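Local coordinates for protein ANGPTL4 C-terminal chain (Homo sapiens, PDB 6U1U) that is the C-terminal fibrinogen-like domain of a secreted protein that inactivates lipoprotein lipase, regulates triglyceride clearance and restrains endothelial cell proliferation and migration, at residues D154-C157 with A158-L161. Sequence-based numbering, arbitrary orientation.
Sequences DKNC and AKSL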
loop_
_atom_site.group_PDB
_atom_site.type_symbol
_atom_site.label_atom_id
_atom_site.label_comp_id
_atom_site.label_asym_id
_atom_site.label_seq_id
_atom_site.Cartn_x
_atom_site.Cartn_y
_atom_site.Cartn_z
ATOM N N ASP A 154 13.347 20.680 8.712
ATOM C CA ASP A 154 13.360 21.434 7.451
ATOM C C ASP A 154 12.332 20.838 6.478
ATOM O O ASP A 154 11.875 21.575 5.636
ATOM C CB ASP A 154 14.746 21.235 6.838
ATOM C CG ASP A 154 15.904 21.929 7.530
ATOM O OD1 ASP A 154 15.653 22.813 8.343
ATOM O OD2 ASP A 154 17.043 21.553 7.279
ATOM N N LYS A 155 11.941 19.565 6.660
ATOM C CA LYS A 155 11.299 18.797 5.566
ATOM C C LYS A 155 9.985 18.063 5.851
ATOM O O LYS A 155 9.739 17.694 6.963
ATOM C CB LYS A 155 12.305 17.720 5.168
ATOM C CG LYS A 155 13.730 18.194 4.922
ATOM C CD LYS A 155 13.907 18.806 3.557
ATOM C CE LYS A 155 15.349 18.998 3.117
ATOM N NZ LYS A 155 15.495 18.800 1.656
ATOM N N ASN A 156 9.217 17.830 4.790
ATOM C CA ASN A 156 7.929 17.121 4.831
ATOM C C ASN A 156 7.856 16.299 3.550
ATOM O O ASN A 156 7.621 16.833 2.458
ATOM C CB ASN A 156 6.743 18.084 4.962
ATOM C CG ASN A 156 5.387 17.371 5.034
ATOM O OD1 ASN A 156 5.174 16.301 4.428
ATOM N ND2 ASN A 156 4.440 17.996 5.735
ATOM N N CYS A 157 8.052 14.990 3.680
ATOM C CA CYS A 157 8.141 14.156 2.490
ATOM C C CYS A 157 6.803 14.071 1.755
ATOM O O CYS A 157 6.742 14.223 0.532
ATOM C CB CYS A 157 8.665 12.770 2.887
ATOM S SG CYS A 157 8.741 11.629 1.522
ATOM N N ALA A 158 5.710 13.832 2.475
ATOM C CA ALA A 158 4.439 13.694 1.785
ATOM C C ALA A 158 4.040 14.993 1.087
ATOM O O ALA A 158 3.495 14.979 -0.025
ATOM C CB ALA A 158 3.360 13.249 2.776
ATOM N N LYS A 159 4.305 16.130 1.716
ATOM C CA LYS A 159 3.945 17.387 1.062
ATOM C C LYS A 159 4.788 17.629 -0.187
ATOM O O LYS A 159 4.294 18.160 -1.186
ATOM C CB LYS A 159 4.105 18.544 2.060
ATOM C CG LYS A 159 3.238 19.752 1.738
ATOM C CD LYS A 159 2.702 20.415 3.009
ATOM C CE LYS A 159 3.513 21.654 3.369
ATOM N NZ LYS A 159 3.006 22.298 4.633
ATOM N N SER A 160 6.071 17.257 -0.150
ATOM C CA SER A 160 6.915 17.497 -1.308
ATOM C C SER A 160 6.558 16.564 -2.454
ATOM O O SER A 160 6.736 16.921 -3.614
ATOM C CB SER A 160 8.397 17.380 -0.917
ATOM O OG SER A 160 8.873 16.061 -1.046
ATOM N N LEU A 161 6.019 15.387 -2.157
ATOM C CA LEU A 161 5.582 14.508 -3.227
ATOM C C LEU A 161 4.065 14.620 -3.383
ATOM O O LEU A 161 3.528 15.714 -3.610
ATOM C CB LEU A 161 6.038 13.074 -2.930
ATOM C CG LEU A 161 7.543 12.904 -2.693
ATOM C CD1 LEU A 161 7.939 11.398 -2.606
ATOM C CD2 LEU A 161 8.360 13.618 -3.747
#
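Asn156 caps the short helix 157-160 by accepting a bond from Lys159 N. This is an N-cap in the fibrinogen C-terminal domain, at the end of the loop that follows strand 138-140. The capping bond, Lys159 N to Asn156 OD1, is 2.9 Å long and nearly straight at 166°. The N-H comes from above the amide plane, about 55° out of it. Asn156 has CG anti to its own N (chi1 -179°), which sets CG beside its own carbonyl carbon, on the side of the amides that follow, so that OD1 meets Lys159 N. Ala158 N also lies 3.2 Å from Asn156 OD1, but the angle is too poor for a bond.

The amide carbon CG of Asn156 rests 3.4 Å from Lys159 CB. The two side chains cross at about a right angle, and the lysine chain, bent at chi2 and chi3, passes ND2 with its CD. The cap has outside support: Asn156 ND2 donates to Trp145 O, and Asp148 takes Ala158 N on OD1 and a weak bond from Cys157 N on OD2. With both ends bonded, the rotation of the Asn156 amide is fixed.

Two backbone bonds close the turn. Ser160 N donates to Asn156 O at 3.1 Å, and Leu161 N donates to Cys157 O at 3.0 Å. The chain turns out of the helix at Leu161.

Apolar contacts are few. Cys157 and Ala158 are buried. The disulfide between Cys157 and Cys170 ties the helix to the loop before strand 173-174. Cys157 SG lies 4.2 Å from Leu161 CD1, the side chain just past the helix end.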